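Long-range contacts in aldo-keto reductase AKR2E4 (Bombyx mori, PDB 3WCZ), which reduces 3-dehydroecdysone and some other carbonyl compounds with NADPH as cofactor, not NADH, and may take part in regulating moulting: residues L21-G26 and Y58-Q63; A40-I45 and I68-A73; I178-V183 and M204-F209. All coordinates share one frame; numbering follows the deposited sequence.

Contact 1: residues L21-G26 and Y58-Q63; sequences LGTGRG and YQDEEQ. With NAP (NADP nicotinamide-adenine-dinucleotide phosphate), chain B; CIT (citric acid), chain G.
With CG anti to the carbonyl carbon (chi1 -55°), Y58 lays its ring over the backbone of G24, while D60 tucks CG between its own N and carbonyl carbon (chi1 65°) and so turns its carboxylate to the carbonyl of T23. The CA of G24 sits 3.7 Å from the centroid of the Y58 ring, 15° off the normal, a CH-pi contact over the face. Glycine suits the spot, since a CB would press on the ring. D60 OD2 comes within 2.6 Å of T23 O and lies 3.5 Å from R25 CD, whose guanidinium group reaches past to a salt bridge with E36. T23 OG1 bonds to the carbonyl of D53.

These loops lie at the C-terminal mouth of the TIM barrel, where aldo-keto reductases hold NADP. G24 N donates to ribose O3D of NADP (2.8 Å). Y58, probably the proton donor as in related enzymes, donates its OH to O3 (2.6 Å) of a citrate that probably came from the crystallisation liquor, and OH is also bonded to K87. A phenylalanine here would probably still cover G24 but would leave K87 and the citrate carboxylate without their hydroxyl partner. R25 N holds a second citrate carboxylate, at O2 (2.7 Å).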
loop_
_atom_site.group_PDB
_atom_site.type_symbol
_atom_site.label_atom_id
_atom_site.label_comp_id
_atom_site.label_asym_id
_atom_site.label_seq_id
_atom_site.Cartn_x
_atom_site.Cartn_y
_atom_site.Cartn_z
ATOM N N LEU A 21 -7.126 -0.666 -3.543
ATOM C CA LEU A 21 -6.978 0.340 -4.591
ATOM C C LEU A 21 -5.926 1.369 -4.212
ATOM O O LEU A 21 -6.032 1.997 -3.159
ATOM C CB LEU A 21 -8.294 1.054 -4.858
ATOM C CG LEU A 21 -8.207 2.142 -5.944
ATOM C CD1 LEU A 21 -8.057 1.528 -7.346
ATOM C CD2 LEU A 21 -9.385 3.071 -5.918
ATOM N N GLY A 22 -4.919 1.549 -5.050
ATOM C CA GLY A 22 -3.973 2.620 -4.838
ATOM C C GLY A 22 -4.480 3.967 -5.300
ATOM O O GLY A 22 -5.111 4.074 -6.358
ATOM N N THR A 23 -4.216 4.992 -4.498
ATOM C CA THR A 23 -4.616 6.362 -4.832
ATOM C C THR A 23 -3.450 7.323 -4.820
ATOM O O THR A 23 -3.654 8.546 -4.824
ATOM C CB THR A 23 -5.749 6.871 -3.922
ATOM O OG1 THR A 23 -5.289 7.039 -2.569
ATOM C CG2 THR A 23 -6.961 5.924 -3.941
ATOM N N GLY A 24 -2.231 6.815 -4.849
ATOM C CA GLY A 24 -1.088 7.681 -5.081
ATOM C C GLY A 24 -1.113 8.160 -6.519
ATOM O O GLY A 24 -1.680 7.503 -7.423
ATOM N N ARG A 25 -0.479 9.308 -6.757
ATOM C CA ARG A 25 -0.571 9.985 -8.037
ATOM C C ARG A 25 0.731 9.967 -8.825
ATOM O O ARG A 25 0.852 10.696 -9.821
ATOM C CB ARG A 25 -0.960 11.442 -7.816
ATOM C CG ARG A 25 -2.186 11.627 -6.951
ATOM C CD ARG A 25 -3.370 11.060 -7.642
ATOM N NE ARG A 25 -3.783 11.883 -8.781
ATOM C CZ ARG A 25 -4.333 11.407 -9.899
ATOM N NH1 ARG A 25 -4.526 10.075 -10.078
ATOM N NH2 ARG A 25 -4.669 12.277 -10.858
ATOM N N GLY A 26 1.693 9.148 -8.417
ATOM C CA GLY A 26 2.965 9.081 -9.120
ATOM C C GLY A 26 2.849 8.767 -10.608
ATOM O O GLY A 26 3.666 9.218 -11.409
ATOM N N TYR A 58 -0.506 12.466 -0.419
ATOM C CA TYR A 58 -1.047 12.418 -1.764
ATOM C C TYR A 58 -1.956 13.592 -2.084
ATOM O O TYR A 58 -2.268 13.828 -3.244
ATOM C CB TYR A 58 -1.822 11.113 -2.032
ATOM C CG TYR A 58 -1.068 9.841 -1.776
ATOM C CD1 TYR A 58 0.298 9.818 -1.732
ATOM C CD2 TYR A 58 -1.750 8.623 -1.660
ATOM C CE1 TYR A 58 0.984 8.632 -1.493
ATOM C CE2 TYR A 58 -1.087 7.443 -1.420
ATOM C CZ TYR A 58 0.278 7.440 -1.329
ATOM O OH TYR A 58 0.943 6.256 -1.069
ATOM N N GLN A 59 -2.390 14.289 -1.053
ATOM C CA GLN A 59 -3.253 15.461 -1.174
ATOM C C GLN A 59 -4.548 15.124 -1.891
ATOM O O GLN A 59 -5.166 15.973 -2.540
ATOM C CB GLN A 59 -2.543 16.632 -1.884
ATOM C CG GLN A 59 -1.253 17.078 -1.221
ATOM C CD GLN A 59 -1.407 17.489 0.240
ATOM O OE1 GLN A 59 -0.473 17.304 1.025
ATOM N NE2 GLN A 59 -2.558 18.059 0.620
ATOM N N ASP A 60 -4.991 13.879 -1.759
ATOM C CA ASP A 60 -6.248 13.445 -2.388
ATOM C C ASP A 60 -7.173 12.724 -1.430
ATOM O O ASP A 60 -8.107 12.064 -1.867
ATOM C CB ASP A 60 -6.036 12.635 -3.696
ATOM C CG ASP A 60 -5.330 11.308 -3.499
ATOM O OD1 ASP A 60 -5.125 10.835 -2.361
ATOM O OD2 ASP A 60 -5.025 10.700 -4.566
ATOM N N GLU A 61 -6.958 12.864 -0.125
ATOM C CA GLU A 61 -7.894 12.290 0.835
ATOM C C GLU A 61 -9.300 12.837 0.645
ATOM O O GLU A 61 -10.294 12.128 0.874
ATOM C CB GLU A 61 -7.411 12.477 2.285
ATOM C CG GLU A 61 -6.258 11.542 2.672
ATOM C CD GLU A 61 -5.550 11.959 3.935
ATOM O OE1 GLU A 61 -5.377 13.180 4.129
ATOM O OE2 GLU A 61 -5.163 11.063 4.710
ATOM N N GLU A 62 -9.394 14.106 0.228
ATOM C CA GLU A 62 -10.705 14.679 -0.000
ATOM C C GLU A 62 -11.446 13.918 -1.105
ATOM O O GLU A 62 -12.639 13.606 -0.962
ATOM C CB GLU A 62 -10.560 16.165 -0.366
ATOM C CG GLU A 62 -11.831 16.855 -0.853
ATOM C CD GLU A 62 -11.605 18.336 -1.180
ATOM O OE1 GLU A 62 -10.470 18.834 -0.987
ATOM O OE2 GLU A 62 -12.566 19.006 -1.609
ATOM N N GLN A 63 -10.751 13.608 -2.195
ATOM C CA GLN A 63 -11.341 12.871 -3.308
ATOM C C GLN A 63 -11.710 11.444 -2.880
ATOM O O GLN A 63 -12.769 10.927 -3.236
ATOM C CB GLN A 63 -10.387 12.804 -4.490
ATOM C CG GLN A 63 -10.303 14.078 -5.307
ATOM C CD GLN A 63 -9.751 15.253 -4.531
ATOM O OE1 GLN A 63 -8.789 15.135 -3.780
ATOM N NE2 GLN A 63 -10.381 16.417 -4.702
HETATM P PA NAP B . 1.129 0.798 -9.756
HETATM O O1A NAP B . -0.152 0.317 -9.215
HETATM O O2A NAP B . 2.392 0.120 -9.537
HETATM O O5B NAP B . 1.055 1.169 -11.270
HETATM C C5B NAP B . 0.025 1.966 -11.773
HETATM C C4B NAP B . 0.055 2.139 -13.284
HETATM O O4B NAP B . -0.313 0.896 -13.915
HETATM C C3B NAP B . -0.823 3.191 -13.845
HETATM O O3B NAP B . -0.124 3.785 -14.913
HETATM C C2B NAP B . -1.985 2.444 -14.294
HETATM O O2B NAP B . -2.724 3.076 -15.321
HETATM C C1B NAP B . -1.402 1.141 -14.771
HETATM N N9A NAP B . -2.252 -0.029 -14.682
HETATM C C8A NAP B . -3.071 -0.329 -13.654
HETATM N N7A NAP B . -3.622 -1.516 -13.809
HETATM C C5A NAP B . -3.160 -2.028 -14.993
HETATM C C6A NAP B . -3.386 -3.226 -15.678
HETATM N N6A NAP B . -4.257 -4.229 -15.242
HETATM N N1A NAP B . -2.738 -3.383 -16.846
HETATM C C2A NAP B . -1.907 -2.449 -17.306
HETATM N N3A NAP B . -1.654 -1.292 -16.670
HETATM C C4A NAP B . -2.278 -1.091 -15.500
HETATM O O3 NAP B . 1.281 2.315 -9.206
HETATM P PN NAP B . 1.847 3.088 -7.933
HETATM O O1N NAP B . 0.963 4.272 -7.788
HETATM O O2N NAP B . 3.308 3.288 -8.130
HETATM O O5D NAP B . 1.685 2.117 -6.685
HETATM C C5D NAP B . 0.432 1.684 -6.273
HETATM C C4D NAP B . -0.076 2.284 -4.955
HETATM O O4D NAP B . 0.751 1.912 -3.867
HETATM C C3D NAP B . -0.070 3.777 -4.900
HETATM O O3D NAP B . -1.077 4.360 -5.703
HETATM C C2D NAP B . -0.186 4.017 -3.477
HETATM O O2D NAP B . -1.488 3.763 -3.031
HETATM C C1D NAP B . 0.788 2.996 -2.932
HETATM N N1N NAP B . 2.187 3.394 -2.736
HETATM C C2N NAP B . 2.668 3.580 -1.493
HETATM C C3N NAP B . 3.980 3.935 -1.310
HETATM C C7N NAP B . 4.444 4.071 0.091
HETATM O O7N NAP B . 3.865 3.508 1.051
HETATM N N7N NAP B . 5.614 4.718 0.270
HETATM C C4N NAP B . 4.829 4.185 -2.405
HETATM C C5N NAP B . 4.328 3.974 -3.696
HETATM C C6N NAP B . 3.001 3.577 -3.809
HETATM P P2B NAP B . -4.294 3.370 -15.198
HETATM O O1X NAP B . -4.612 4.131 -16.500
HETATM O O2X NAP B . -4.994 2.082 -15.171
HETATM O O3X NAP B . -4.497 4.211 -13.963
HETATM C C1 CIT G . 1.683 10.934 -4.520
HETATM O O1 CIT G . 2.264 11.803 -3.791
HETATM O O2 CIT G . 0.606 11.208 -5.102
HETATM C C2 CIT G . 2.226 9.541 -4.681
HETATM C C3 CIT G . 3.647 9.309 -4.167
HETATM O O7 CIT G . 3.763 9.745 -2.785
HETATM C C4 CIT G . 4.063 7.836 -4.170
HETATM C C5 CIT G . 3.036 6.968 -3.506
HETATM O O3 CIT G . 3.155 6.756 -2.274
HETATM O O4 CIT G . 2.087 6.489 -4.197
HETATM C C6 CIT G . 4.616 10.058 -5.062
HETATM O O5 CIT G . 5.538 10.741 -4.546
HETATM O O6 CIT G . 4.481 9.975 -6.319
#

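Contact 2: residues A40-I45 and I68-A73; sequences AVYWAI and IAEAIA
Y42 meets the helix of A71 with the edge of its ring rather than a face. CD1 and CE1 lie against the peptide between E70 and A71, with CD1 3.7 Å from A71 N and the E70 carbonyl carbon close to the ring plane. The first torsion places CG of Y42 anti to N (chi1 -172°), which brings the ring up to the neighbouring helix. A flat side chain suits this place, because its thin rim can come close to a helical backbone while the phenol oxygen reaches beyond it to a hydrogen bond with N74. E70 crosses the ring at about a right angle: its CB lies 3.8 Å from Y42 CD1, and the carboxylate, turned 79° against the ring, leads on to a salt bridge with R38. The acid thus offers an apolar stem to the tyrosine and a charge to the arginine.

Helices 35-46 and 61-73 are successive helices of the TIM barrel's outer layer, each following its own parallel strand. Their axes approach to 8.7 Å and cross at -40°.

On the inner side of the contact, I45 reaches A71 with two branches, CD1 at 3.7 Å and CG2 at 3.9 Å from A71 CB. The methyl of alanine is small enough to let these branches in close, with CA atoms of Y42 and A71 only 5.8 Å apart. V41 and I68 meet obliquely one turn earlier: V41 CG1 is 3.8 Å from the backbone N of I68 and 4.1 Å from I68 CG1. Both are branched aliphatic residues, fit for a buried seam, and V41 also packs inward on L21 of strand 21-22, while I68 rests on L82.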
loop_
_atom_site.group_PDB
_atom_site.type_symbol
_atom_site.label_atom_id
_atom_site.label_comp_id
_atom_site.label_asym_id
_atom_site.label_seq_id
_atom_site.Cartn_x
_atom_site.Cartn_y
_atom_site.Cartn_z
ATOM N N ALA A 40 -12.390 6.804 -9.371
ATOM C CA ALA A 40 -11.737 5.498 -9.253
ATOM C C ALA A 40 -12.163 4.779 -7.976
ATOM O O ALA A 40 -12.408 3.582 -7.983
ATOM C CB ALA A 40 -10.245 5.668 -9.260
ATOM N N VAL A 41 -12.212 5.511 -6.866
ATOM C CA VAL A 41 -12.668 4.929 -5.601
ATOM C C VAL A 41 -14.086 4.395 -5.729
ATOM O O VAL A 41 -14.390 3.267 -5.300
ATOM C CB VAL A 41 -12.544 5.947 -4.453
ATOM C CG1 VAL A 41 -13.314 5.499 -3.206
ATOM C CG2 VAL A 41 -11.077 6.135 -4.124
ATOM N N TYR A 42 -14.960 5.192 -6.328
ATOM C CA TYR A 42 -16.326 4.742 -6.558
ATOM C C TYR A 42 -16.393 3.487 -7.427
ATOM O O TYR A 42 -17.037 2.509 -7.085
ATOM C CB TYR A 42 -17.160 5.865 -7.173
ATOM C CG TYR A 42 -18.622 5.515 -7.244
ATOM C CD1 TYR A 42 -19.470 5.823 -6.193
ATOM C CD2 TYR A 42 -19.140 4.818 -8.335
ATOM C CE1 TYR A 42 -20.807 5.476 -6.223
ATOM C CE2 TYR A 42 -20.473 4.471 -8.378
ATOM C CZ TYR A 42 -21.301 4.820 -7.323
ATOM O OH TYR A 42 -22.640 4.486 -7.344
ATOM N N TRP A 43 -15.707 3.520 -8.567
ATOM C CA TRP A 43 -15.698 2.378 -9.455
ATOM C C TRP A 43 -15.135 1.114 -8.776
ATOM O O TRP A 43 -15.602 -0.004 -9.001
ATOM C CB TRP A 43 -14.868 2.687 -10.692
ATOM C CG TRP A 43 -15.584 3.430 -11.761
ATOM C CD1 TRP A 43 -16.931 3.461 -11.978
ATOM C CD2 TRP A 43 -14.977 4.209 -12.804
ATOM N NE1 TRP A 43 -17.205 4.206 -13.110
ATOM C CE2 TRP A 43 -16.029 4.681 -13.627
ATOM C CE3 TRP A 43 -13.663 4.564 -13.115
ATOM C CZ2 TRP A 43 -15.800 5.493 -14.736
ATOM C CZ3 TRP A 43 -13.437 5.367 -14.233
ATOM C CH2 TRP A 43 -14.501 5.821 -15.022
ATOM N N ALA A 44 -14.083 1.297 -7.976
ATOM C CA ALA A 44 -13.471 0.169 -7.282
ATOM C C ALA A 44 -14.473 -0.466 -6.340
ATOM O O ALA A 44 -14.666 -1.675 -6.346
ATOM C CB ALA A 44 -12.224 0.606 -6.540
ATOM N N ILE A 45 -15.127 0.346 -5.521
ATOM C CA ILE A 45 -16.126 -0.206 -4.616
ATOM C C ILE A 45 -17.254 -0.896 -5.386
ATOM O O ILE A 45 -17.691 -1.973 -5.010
ATOM C CB ILE A 45 -16.655 0.891 -3.672
ATOM C CG1 ILE A 45 -15.513 1.403 -2.773
ATOM C CG2 ILE A 45 -17.830 0.382 -2.837
ATOM C CD1 ILE A 45 -15.844 2.659 -1.987
ATOM N N ILE A 68 -15.941 7.544 -1.358
ATOM C CA ILE A 68 -16.516 6.723 -0.296
ATOM C C ILE A 68 -17.922 7.202 0.032
ATOM O O ILE A 68 -18.849 6.402 0.156
ATOM C CB ILE A 68 -15.656 6.742 0.960
ATOM C CG1 ILE A 68 -14.351 5.977 0.697
ATOM C CG2 ILE A 68 -16.410 6.198 2.160
ATOM C CD1 ILE A 68 -13.327 6.112 1.770
ATOM N N ALA A 69 -18.077 8.517 0.170
ATOM C CA ALA A 69 -19.378 9.058 0.551
ATOM C C ALA A 69 -20.422 8.746 -0.514
ATOM O O ALA A 69 -21.569 8.413 -0.203
ATOM C CB ALA A 69 -19.285 10.554 0.792
ATOM N N GLU A 70 -20.027 8.846 -1.779
ATOM C CA GLU A 70 -20.953 8.529 -2.874
ATOM C C GLU A 70 -21.312 7.041 -2.899
ATOM O O GLU A 70 -22.468 6.672 -3.107
ATOM C CB GLU A 70 -20.366 8.956 -4.226
ATOM C CG GLU A 70 -20.361 10.454 -4.417
ATOM C CD GLU A 70 -19.544 10.935 -5.609
ATOM O OE1 GLU A 70 -18.745 10.158 -6.170
ATOM O OE2 GLU A 70 -19.678 12.141 -5.943
ATOM N N ALA A 71 -20.335 6.173 -2.636
ATOM C CA ALA A 71 -20.602 4.747 -2.606
ATOM C C ALA A 71 -21.572 4.397 -1.471
ATOM O O ALA A 71 -22.450 3.551 -1.628
ATOM C CB ALA A 71 -19.300 3.970 -2.460
ATOM N N ILE A 72 -21.384 5.007 -0.304
ATOM C CA ILE A 72 -22.265 4.781 0.824
ATOM C C ILE A 72 -23.665 5.348 0.542
ATOM O O ILE A 72 -24.665 4.647 0.765
ATOM C CB ILE A 72 -21.649 5.356 2.110
ATOM C CG1 ILE A 72 -20.440 4.521 2.536
ATOM C CG2 ILE A 72 -22.661 5.407 3.264
ATOM C CD1 ILE A 72 -19.638 5.150 3.708
ATOM N N ALA A 73 -23.732 6.552 0.009
ATOM C CA ALA A 73 -25.020 7.198 -0.241
ATOM C C ALA A 73 -25.819 6.489 -1.317
ATOM O O ALA A 73 -27.053 6.515 -1.294
ATOM C CB ALA A 73 -24.834 8.670 -0.595
#

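Contact 3: residues I178-V183 and M204-F209; sequences INQIEV and MAYSPF. With NAP (NADP nicotinamide-adenine-dinucleotide phosphate), chain B.
M204 and I181 are joined in a parallel strand pair: I181 N donates to M204 O over 2.9 Å, almost in line with the carbonyl bond. Before it, M204 N is met by N179 O; after it, Y206 N donates to I181 O, again 2.9 Å, from above the carbonyl plane (36° out), and V183 N closes the series on Y206 O, this time in the plane of that carbonyl. V183 O, by contrast, is buried without any polar partner in the model; the CA-H of P208, 3.5 Å away, points at it.

Among the side chains, Q180 stretches out to give NE2 to D53, with a weaker bond from the same NE2 to the sulfur SD of M204 (3.6 Å). E182, an acid inside the protein, has its carboxylate gripped by the backbone N of V294 and I295 and by N184. Its own N donates to a water (3.0 Å) that also bonds to Y206 OH, which is hydrogen-bonded to N159 as well.

The ring of Y206 is held between two layers. The N of E182 lies over the middle of one face, and NADP C4N is 3.1 Å above the other; chi1 of 75° swings the ring beneath the nicotinamide. S207 OG adds a bond to phosphate oxygen O2N (2.9 Å). A tyrosine at the end of a barrel strand, stacked flat on the nicotinamide, is the cofactor site of the aldo-keto reductases, built here on the beta-alpha-beta unit of strands 178-182 and 202-206.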
loop_
_atom_site.group_PDB
_atom_site.type_symbol
_atom_site.label_atom_id
_atom_site.label_comp_id
_atom_site.label_asym_id
_atom_site.label_seq_id
_atom_site.Cartn_x
_atom_site.Cartn_y
_atom_site.Cartn_z
ATOM N N ILE A 178 1.145 -4.484 9.833
ATOM C CA ILE A 178 1.546 -4.417 8.436
ATOM C C ILE A 178 2.809 -3.600 8.290
ATOM O O ILE A 178 3.003 -2.630 9.006
ATOM C CB ILE A 178 0.412 -3.782 7.596
ATOM C CG1 ILE A 178 -0.584 -4.897 7.230
ATOM C CG2 ILE A 178 0.943 -3.061 6.305
ATOM C CD1 ILE A 178 -1.917 -4.441 6.786
ATOM N N ASN A 179 3.647 -4.007 7.336
ATOM C CA ASN A 179 4.708 -3.194 6.768
ATOM C C ASN A 179 4.389 -3.058 5.291
ATOM O O ASN A 179 4.344 -4.076 4.572
ATOM C CB ASN A 179 6.098 -3.811 7.028
ATOM C CG ASN A 179 7.261 -2.901 6.601
ATOM O OD1 ASN A 179 7.103 -1.693 6.457
ATOM N ND2 ASN A 179 8.450 -3.486 6.495
ATOM N N GLN A 180 4.150 -1.822 4.841
ATOM C CA GLN A 180 3.851 -1.576 3.439
ATOM C C GLN A 180 5.128 -1.172 2.713
ATOM O O GLN A 180 5.746 -0.143 3.034
ATOM C CB GLN A 180 2.762 -0.498 3.304
ATOM C CG GLN A 180 2.471 -0.119 1.856
ATOM C CD GLN A 180 1.348 0.867 1.587
ATOM O OE1 GLN A 180 1.527 1.779 0.760
ATOM N NE2 GLN A 180 0.210 0.715 2.236
ATOM N N ILE A 181 5.547 -2.014 1.775
ATOM C CA ILE A 181 6.842 -1.851 1.112
ATOM C C ILE A 181 6.687 -2.142 -0.386
ATOM O O ILE A 181 5.673 -2.711 -0.833
ATOM C CB ILE A 181 7.923 -2.776 1.743
ATOM C CG1 ILE A 181 7.466 -4.221 1.716
ATOM C CG2 ILE A 181 8.211 -2.309 3.158
ATOM C CD1 ILE A 181 8.556 -5.236 2.124
ATOM N N GLU A 182 7.687 -1.752 -1.162
ATOM C CA GLU A 182 7.662 -1.971 -2.602
ATOM C C GLU A 182 7.943 -3.417 -2.947
ATOM O O GLU A 182 9.007 -3.921 -2.606
ATOM C CB GLU A 182 8.700 -1.080 -3.283
ATOM C CG GLU A 182 8.607 -1.199 -4.771
ATOM C CD GLU A 182 9.573 -0.339 -5.538
ATOM O OE1 GLU A 182 9.980 0.737 -5.076
ATOM O OE2 GLU A 182 9.896 -0.726 -6.675
ATOM N N VAL A 183 7.014 -4.078 -3.636
ATOM C CA VAL A 183 7.244 -5.440 -4.100
ATOM C C VAL A 183 6.711 -5.596 -5.509
ATOM O O VAL A 183 5.528 -5.327 -5.782
ATOM C CB VAL A 183 6.646 -6.538 -3.177
ATOM C CG1 VAL A 183 7.234 -7.885 -3.551
ATOM C CG2 VAL A 183 6.900 -6.226 -1.713
ATOM N N MET A 204 1.941 -5.271 2.780
ATOM C CA MET A 204 1.263 -4.652 1.647
ATOM C C MET A 204 2.337 -4.311 0.625
ATOM O O MET A 204 3.386 -3.782 0.990
ATOM C CB MET A 204 0.487 -3.392 2.058
ATOM C CG MET A 204 -0.743 -3.669 2.899
ATOM S SD MET A 204 -1.600 -2.163 3.459
ATOM C CE MET A 204 -2.385 -1.635 1.923
ATOM N N ALA A 205 2.090 -4.677 -0.640
ATOM C CA ALA A 205 3.023 -4.481 -1.744
ATOM C C ALA A 205 2.618 -3.299 -2.602
ATOM O O ALA A 205 1.624 -3.352 -3.368
ATOM C CB ALA A 205 3.067 -5.762 -2.608
ATOM N N TYR A 206 3.370 -2.209 -2.469
ATOM C CA TYR A 206 3.151 -1.039 -3.298
ATOM C C TYR A 206 3.936 -1.101 -4.613
ATOM O O TYR A 206 4.834 -1.910 -4.771
ATOM C CB TYR A 206 3.378 0.242 -2.503
ATOM C CG TYR A 206 4.764 0.707 -2.164
ATOM C CD1 TYR A 206 5.658 1.144 -3.135
ATOM C CD2 TYR A 206 5.134 0.842 -0.837
ATOM C CE1 TYR A 206 6.893 1.682 -2.789
ATOM C CE2 TYR A 206 6.366 1.361 -0.486
ATOM C CZ TYR A 206 7.220 1.807 -1.464
ATOM O OH TYR A 206 8.431 2.359 -1.163
ATOM N N SER A 207 3.533 -0.226 -5.536
ATOM C CA SER A 207 4.015 -0.213 -6.923
ATOM C C SER A 207 4.107 -1.631 -7.470
ATOM O O SER A 207 5.139 -2.047 -7.974
ATOM C CB SER A 207 5.354 0.528 -7.033
ATOM O OG SER A 207 5.275 1.884 -6.600
ATOM N N PRO A 208 3.006 -2.377 -7.367
ATOM C CA PRO A 208 3.024 -3.800 -7.717
ATOM C C PRO A 208 3.315 -4.086 -9.197
ATOM O O PRO A 208 3.743 -5.203 -9.505
ATOM C CB PRO A 208 1.617 -4.265 -7.365
ATOM C CG PRO A 208 0.772 -3.054 -7.524
ATOM C CD PRO A 208 1.656 -1.934 -6.984
ATOM N N PHE A 209 3.095 -3.120 -10.096
ATOM C CA PHE A 209 3.371 -3.364 -11.504
ATOM C C PHE A 209 4.825 -3.087 -11.870
ATOM O O PHE A 209 5.237 -3.358 -13.020
ATOM C CB PHE A 209 2.413 -2.573 -12.387
ATOM C CG PHE A 209 0.971 -2.992 -12.228
ATOM C CD1 PHE A 209 0.575 -4.296 -12.502
ATOM C CD2 PHE A 209 0.024 -2.103 -11.789
ATOM C CE1 PHE A 209 -0.759 -4.655 -12.360
ATOM C CE2 PHE A 209 -1.283 -2.439 -11.681
ATOM C CZ PHE A 209 -1.684 -3.712 -11.954
HETATM P PA NAP B . 1.129 0.798 -9.756
HETATM O O1A NAP B . -0.152 0.317 -9.215
HETATM O O2A NAP B . 2.392 0.120 -9.537
HETATM O O5B NAP B . 1.055 1.169 -11.270
HETATM C C5B NAP B . 0.025 1.966 -11.773
HETATM C C4B NAP B . 0.055 2.139 -13.284
HETATM O O4B NAP B . -0.313 0.896 -13.915
HETATM C C3B NAP B . -0.823 3.191 -13.845
HETATM O O3B NAP B . -0.124 3.785 -14.913
HETATM C C2B NAP B . -1.985 2.444 -14.294
HETATM O O2B NAP B . -2.724 3.076 -15.321
HETATM C C1B NAP B . -1.402 1.141 -14.771
HETATM N N9A NAP B . -2.252 -0.029 -14.682
HETATM C C8A NAP B . -3.071 -0.329 -13.654
HETATM N N7A NAP B . -3.622 -1.516 -13.809
HETATM C C5A NAP B . -3.160 -2.028 -14.993
HETATM C C6A NAP B . -3.386 -3.226 -15.678
HETATM N N6A NAP B . -4.257 -4.229 -15.242
HETATM N N1A NAP B . -2.738 -3.383 -16.846
HETATM C C2A NAP B . -1.907 -2.449 -17.306
HETATM N N3A NAP B . -1.654 -1.292 -16.670
HETATM C C4A NAP B . -2.278 -1.091 -15.500
HETATM O O3 NAP B . 1.281 2.315 -9.206
HETATM P PN NAP B . 1.847 3.088 -7.933
HETATM O O1N NAP B . 0.963 4.272 -7.788
HETATM O O2N NAP B . 3.308 3.288 -8.130
HETATM O O5D NAP B . 1.685 2.117 -6.685
HETATM C C5D NAP B . 0.432 1.684 -6.273
HETATM C C4D NAP B . -0.076 2.284 -4.955
HETATM O O4D NAP B . 0.751 1.912 -3.867
HETATM C C3D NAP B . -0.070 3.777 -4.900
HETATM O O3D NAP B . -1.077 4.360 -5.703
HETATM C C2D NAP B . -0.186 4.017 -3.477
HETATM O O2D NAP B . -1.488 3.763 -3.031
HETATM C C1D NAP B . 0.788 2.996 -2.932
HETATM N N1N NAP B . 2.187 3.394 -2.736
HETATM C C2N NAP B . 2.668 3.580 -1.493
HETATM C C3N NAP B . 3.980 3.935 -1.310
HETATM C C7N NAP B . 4.444 4.071 0.091
HETATM O O7N NAP B . 3.865 3.508 1.051
HETATM N N7N NAP B . 5.614 4.718 0.270
HETATM C C4N NAP B . 4.829 4.185 -2.405
HETATM C C5N NAP B . 4.328 3.974 -3.696
HETATM C C6N NAP B . 3.001 3.577 -3.809
HETATM P P2B NAP B . -4.294 3.370 -15.198
HETATM O O1X NAP B . -4.612 4.131 -16.500
HETATM O O2X NAP B . -4.994 2.082 -15.171
HETATM O O3X NAP B . -4.497 4.211 -13.963
HETATM O O HOH W 1 10.004 -0.264 -0.030
#

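How the contacts relate
From the N terminus, the chain leaves strand 21-22, runs through helix 35-46, passes strand 51-53 and enters helix 61-73. Contact 1 closes the loop from 26 to 58, and contact 2 the one from 45 to 68, so the two cross, their segments alternating along the chain. They also touch: L21 CD2 packs on A44 CB at 3.8 Å, joining the first barrel strand to the first helix. Contact 3 comes later in series, closing the span from 183 to 204 over helix 190-198. It does not touch contact 1, but both border NADP, from different strands of one barrel, whereas contact 2 lies in the outer helix layer.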